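Local coordinates for protein phosphoribosylaminoimidazole-succinocarboxamide synthase (PDB 3KRE) that catalyses the ATP-dependent joining of L-aspartate to 5-amino-1-(5-phospho-D-ribosyl)imidazole-4-carboxylate, a step of de novo purine biosynthesis, at residues Glu111-Phe122 and Gly131-Tyr142. Numbering follows the deposited sequence.
Sequences EVVIRNLAAGNF and GTPFKSPIIEFY. With EDO (1,2-ethanediol), chain L; EDO (1,2-ethanediol), chain F.
Phe-134, Arg-115 and Tyr-142 carry a contact whose frame is an antiparallel pairing of strands 111-115 and 137-142, with two backbone hydrogen bonds at each of the pairs Glu-111/Tyr-142, Val-113/Glu-140 and Arg-115/Ile-138. Strand 110-115 lies between 133-143 and 192-204 in the large antiparallel sheet. Both chains turn a corner, at Asn-116 and at Lys-135 and Ser-136; Phe-134 N donates to Asn-116 O (3.2 Å) there, and Ala-118 N to Thr-132 O continues the pairing. The Phe-134 ring folds back into the bend: CD2 lies 3.4 Å from Arg-115 O, Ile-138 CD1 sits over one face, and an edge meets Phe-122 in an offset edge-to-face pair, planes 65° apart. Extended from CG to NE, Arg-115 forms a salt bridge with Glu-140, NE (2.7 Å) and NH2 (3.0 Å) both hydrogen-bonded to OE1. Tyr-142 OH gives OE1 a third bond (2.8 Å), from above the carboxylate plane, while Val-113 CG2 packs 3.7 Å from Tyr-142 CE2. Glu-140 OE2 forms a salt bridge with Arg-125 of helix 120-126, which also supplies Phe-122. With three donors on one oxygen and an arginine on the other, buried Glu-140 is probably held as the carboxylate, tying the strand pair to that helix.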
loop_
_atom_site.group_PDB
_atom_site.type_symbol
_atom_site.label_atom_id
_atom_site.label_comp_id
_atom_site.label_asym_id
_atom_site.label_seq_id
_atom_site.Cartn_x
_atom_site.Cartn_y
_atom_site.Cartn_z
ATOM N N GLU A 111 1.986 1.597 -9.919
ATOM C CA GLU A 111 2.307 1.221 -8.542
ATOM C C GLU A 111 3.679 1.824 -8.285
ATOM O O GLU A 111 4.587 1.627 -9.094
ATOM C CB GLU A 111 2.380 -0.275 -8.404
ATOM C CG GLU A 111 1.038 -0.921 -8.634
ATOM C CD GLU A 111 1.054 -2.368 -8.299
ATOM O OE1 GLU A 111 1.696 -3.142 -9.041
ATOM O OE2 GLU A 111 0.406 -2.740 -7.311
ATOM N N VAL A 112 3.819 2.584 -7.206
ATOM C CA VAL A 112 5.105 3.143 -6.833
ATOM C C VAL A 112 5.644 2.268 -5.717
ATOM O O VAL A 112 5.000 2.112 -4.677
ATOM C CB VAL A 112 4.967 4.592 -6.354
ATOM C CG1 VAL A 112 6.342 5.189 -6.126
ATOM C CG2 VAL A 112 4.127 5.427 -7.370
ATOM N N VAL A 113 6.809 1.672 -5.937
ATOM C CA VAL A 113 7.416 0.823 -4.918
ATOM C C VAL A 113 8.613 1.552 -4.380
ATOM O O VAL A 113 9.447 2.001 -5.159
ATOM C CB VAL A 113 7.811 -0.569 -5.458
ATOM C CG1 VAL A 113 8.565 -1.344 -4.392
ATOM C CG2 VAL A 113 6.555 -1.355 -5.944
ATOM N N ILE A 114 8.667 1.702 -3.062
ATOM C CA ILE A 114 9.733 2.383 -2.357
ATOM C C ILE A 114 10.468 1.333 -1.517
ATOM O O ILE A 114 9.854 0.630 -0.706
ATOM C CB ILE A 114 9.202 3.519 -1.437
ATOM C CG1 ILE A 114 8.396 4.551 -2.232
ATOM C CG2 ILE A 114 10.360 4.229 -0.803
ATOM C CD1 ILE A 114 6.939 4.179 -2.455
ATOM N N ARG A 115 11.773 1.221 -1.717
ATOM C CA ARG A 115 12.586 0.182 -1.038
ATOM C C ARG A 115 13.672 0.799 -0.163
ATOM O O ARG A 115 14.496 1.620 -0.642
ATOM C CB ARG A 115 13.239 -0.731 -2.078
ATOM C CG ARG A 115 12.302 -1.290 -3.159
ATOM C CD ARG A 115 13.005 -2.269 -4.051
ATOM N NE ARG A 115 12.119 -2.759 -5.101
ATOM C CZ ARG A 115 11.277 -3.785 -4.976
ATOM N NH1 ARG A 115 11.201 -4.473 -3.856
ATOM N NH2 ARG A 115 10.538 -4.143 -6.003
ATOM N N ASN A 116 13.690 0.373 1.108
ATOM C CA ASN A 116 14.720 0.730 2.063
ATOM C C ASN A 116 15.785 -0.347 2.218
ATOM O O ASN A 116 16.953 -0.035 2.383
ATOM C CB ASN A 116 14.100 1.088 3.411
ATOM C CG ASN A 116 13.222 2.317 3.318
ATOM O OD1 ASN A 116 13.654 3.334 2.800
ATOM N ND2 ASN A 116 11.993 2.220 3.792
ATOM N N LEU A 117 15.359 -1.595 2.223
ATOM C CA LEU A 117 16.242 -2.747 2.152
ATOM C C LEU A 117 15.834 -3.590 0.950
ATOM O O LEU A 117 14.719 -3.498 0.456
ATOM C CB LEU A 117 16.136 -3.596 3.410
ATOM C CG LEU A 117 16.073 -2.937 4.795
ATOM C CD1 LEU A 117 15.966 -4.094 5.857
ATOM C CD2 LEU A 117 17.264 -2.039 5.072
ATOM N N ALA A 118 16.752 -4.428 0.491
ATOM C CA ALA A 118 16.467 -5.376 -0.573
ATOM C C ALA A 118 15.539 -6.468 -0.076
ATOM O O ALA A 118 15.766 -7.033 0.989
ATOM C CB ALA A 118 17.747 -6.038 -1.052
ATOM N N ALA A 119 14.513 -6.769 -0.862
ATOM C CA ALA A 119 13.620 -7.879 -0.545
ATOM C C ALA A 119 12.905 -8.326 -1.804
ATOM O O ALA A 119 13.036 -7.703 -2.866
ATOM C CB ALA A 119 12.633 -7.480 0.566
ATOM N N GLY A 120 12.168 -9.430 -1.706
ATOM C CA GLY A 120 11.286 -9.853 -2.787
ATOM C C GLY A 120 11.995 -10.089 -4.111
ATOM O O GLY A 120 13.069 -10.674 -4.158
ATOM N N ASN A 121 11.383 -9.604 -5.183
ATOM C CA ASN A 121 11.887 -9.803 -6.534
ATOM C C ASN A 121 13.116 -8.926 -6.822
ATOM O O ASN A 121 13.896 -9.233 -7.719
ATOM C CB ASN A 121 10.778 -9.490 -7.531
ATOM C CG ASN A 121 9.700 -10.598 -7.588
ATOM O OD1 ASN A 121 9.941 -11.728 -7.203
ATOM N ND2 ASN A 121 8.521 -10.250 -8.081
ATOM N N PHE A 122 13.284 -7.844 -6.062
ATOM C CA PHE A 122 14.481 -7.014 -6.167
ATOM C C PHE A 122 15.688 -7.863 -5.793
ATOM O O PHE A 122 16.655 -7.951 -6.547
ATOM C CB PHE A 122 14.385 -5.767 -5.263
ATOM C CG PHE A 122 15.554 -4.848 -5.388
ATOM C CD1 PHE A 122 15.490 -3.705 -6.192
ATOM C CD2 PHE A 122 16.738 -5.126 -4.733
ATOM C CE1 PHE A 122 16.580 -2.877 -6.324
ATOM C CE2 PHE A 122 17.839 -4.323 -4.883
ATOM C CZ PHE A 122 17.750 -3.173 -5.671
ATOM N N GLY A 131 17.358 -8.022 2.967
ATOM C CA GLY A 131 17.775 -7.228 4.126
ATOM C C GLY A 131 18.996 -6.351 3.910
ATOM O O GLY A 131 19.355 -5.570 4.780
ATOM N N THR A 132 19.621 -6.437 2.743
ATOM C CA THR A 132 20.704 -5.539 2.426
ATOM C C THR A 132 20.153 -4.113 2.416
ATOM O O THR A 132 19.234 -3.826 1.652
ATOM C CB THR A 132 21.318 -5.851 1.061
ATOM O OG1 THR A 132 21.745 -7.225 1.034
ATOM C CG2 THR A 132 22.505 -4.922 0.791
ATOM N N PRO A 133 20.725 -3.232 3.254
ATOM C CA PRO A 133 20.287 -1.842 3.297
ATOM C C PRO A 133 20.843 -1.017 2.144
ATOM O O PRO A 133 21.971 -1.236 1.677
ATOM C CB PRO A 133 20.858 -1.347 4.636
ATOM C CG PRO A 133 22.130 -2.120 4.779
ATOM C CD PRO A 133 21.857 -3.481 4.187
ATOM N N PHE A 134 20.037 -0.074 1.678
ATOM C CA PHE A 134 20.468 0.833 0.649
ATOM C C PHE A 134 20.943 2.122 1.296
ATOM O O PHE A 134 20.483 2.498 2.393
ATOM C CB PHE A 134 19.326 1.131 -0.310
ATOM C CG PHE A 134 18.722 -0.099 -0.934
ATOM C CD1 PHE A 134 19.531 -1.062 -1.526
ATOM C CD2 PHE A 134 17.345 -0.267 -0.978
ATOM C CE1 PHE A 134 18.986 -2.179 -2.121
ATOM C CE2 PHE A 134 16.809 -1.365 -1.576
ATOM C CZ PHE A 134 17.625 -2.334 -2.137
ATOM N N LYS A 135 21.841 2.814 0.597
ATOM C CA LYS A 135 22.339 4.078 1.075
ATOM C C LYS A 135 21.246 5.135 1.041
ATOM O O LYS A 135 21.200 6.023 1.906
ATOM C CB LYS A 135 23.511 4.552 0.227
ATOM C CG LYS A 135 24.247 5.717 0.851
ATOM C CD LYS A 135 25.734 5.689 0.502
ATOM C CE LYS A 135 26.546 6.647 1.356
ATOM N NZ LYS A 135 26.534 8.042 0.814
ATOM N N SER A 136 20.384 5.042 0.034
ATOM C CA SER A 136 19.213 5.907 -0.041
ATOM C C SER A 136 18.047 5.100 -0.614
ATOM O O SER A 136 18.255 4.145 -1.337
ATOM C CB SER A 136 19.497 7.142 -0.879
ATOM O OG SER A 136 19.877 6.838 -2.211
ATOM N N PRO A 137 16.807 5.473 -0.271
ATOM C CA PRO A 137 15.684 4.633 -0.773
ATOM C C PRO A 137 15.604 4.562 -2.295
ATOM O O PRO A 137 15.903 5.549 -3.002
ATOM C CB PRO A 137 14.423 5.328 -0.237
ATOM C CG PRO A 137 14.885 6.254 0.830
ATOM C CD PRO A 137 16.353 6.562 0.601
ATOM N N ILE A 138 15.153 3.417 -2.784
ATOM C CA ILE A 138 14.991 3.172 -4.193
ATOM C C ILE A 138 13.508 3.091 -4.579
ATOM O O ILE A 138 12.790 2.210 -4.132
ATOM C CB ILE A 138 15.696 1.866 -4.633
ATOM C CG1 ILE A 138 17.191 1.987 -4.393
ATOM C CG2 ILE A 138 15.428 1.585 -6.138
ATOM C CD1 ILE A 138 18.000 0.727 -4.579
ATOM N N ILE A 139 13.106 3.987 -5.466
ATOM C CA ILE A 139 11.793 4.016 -6.025
ATOM C C ILE A 139 11.820 3.300 -7.358
ATOM O O ILE A 139 12.684 3.577 -8.198
ATOM C CB ILE A 139 11.306 5.424 -6.250
ATOM C CG1 ILE A 139 11.095 6.080 -4.892
ATOM C CG2 ILE A 139 9.974 5.419 -7.058
ATOM C CD1 ILE A 139 10.680 7.510 -4.951
ATOM N N GLU A 140 10.878 2.401 -7.525
ATOM C CA GLU A 140 10.610 1.757 -8.811
ATOM C C GLU A 140 9.132 1.899 -9.173
ATOM O O GLU A 140 8.257 1.840 -8.289
ATOM C CB GLU A 140 10.982 0.293 -8.732
ATOM C CG GLU A 140 12.481 -0.057 -8.514
ATOM C CD GLU A 140 12.741 -1.552 -8.468
ATOM O OE1 GLU A 140 11.965 -2.258 -7.794
ATOM O OE2 GLU A 140 13.702 -2.025 -9.110
ATOM N N PHE A 141 8.858 2.066 -10.468
ATOM C CA PHE A 141 7.498 2.225 -10.974
ATOM C C PHE A 141 7.045 1.006 -11.749
ATOM O O PHE A 141 7.828 0.446 -12.512
ATOM C CB PHE A 141 7.432 3.435 -11.909
ATOM C CG PHE A 141 7.719 4.729 -11.233
ATOM C CD1 PHE A 141 6.767 5.314 -10.413
ATOM C CD2 PHE A 141 8.946 5.384 -11.410
ATOM C CE1 PHE A 141 7.001 6.533 -9.802
ATOM C CE2 PHE A 141 9.197 6.603 -10.764
ATOM C CZ PHE A 141 8.225 7.179 -9.966
ATOM N N TYR A 142 5.773 0.614 -11.568
ATOM C CA TYR A 142 5.203 -0.501 -12.320
ATOM C C TYR A 142 3.875 -0.089 -12.909
ATOM O O TYR A 142 3.129 0.646 -12.304
ATOM C CB TYR A 142 5.027 -1.728 -11.435
ATOM C CG TYR A 142 6.312 -2.213 -10.850
ATOM C CD1 TYR A 142 6.990 -3.269 -11.423
ATOM C CD2 TYR A 142 6.871 -1.589 -9.726
ATOM C CE1 TYR A 142 8.170 -3.711 -10.912
ATOM C CE2 TYR A 142 8.064 -2.018 -9.208
ATOM C CZ TYR A 142 8.711 -3.101 -9.802
ATOM O OH TYR A 142 9.913 -3.543 -9.296
HETATM C C1 EDO L . 17.122 8.925 -3.734
HETATM O O1 EDO L . 16.883 8.246 -2.482
HETATM C C2 EDO L . 18.207 8.179 -4.518
HETATM O O2 EDO L . 18.011 6.739 -4.453
HETATM C C1 EDO F . 4.255 -4.592 -9.014
HETATM O O1 EDO F . 3.153 -5.321 -8.456
HETATM C C2 EDO F . 5.336 -4.516 -7.970
HETATM O O2 EDO F . 5.787 -5.851 -7.782
#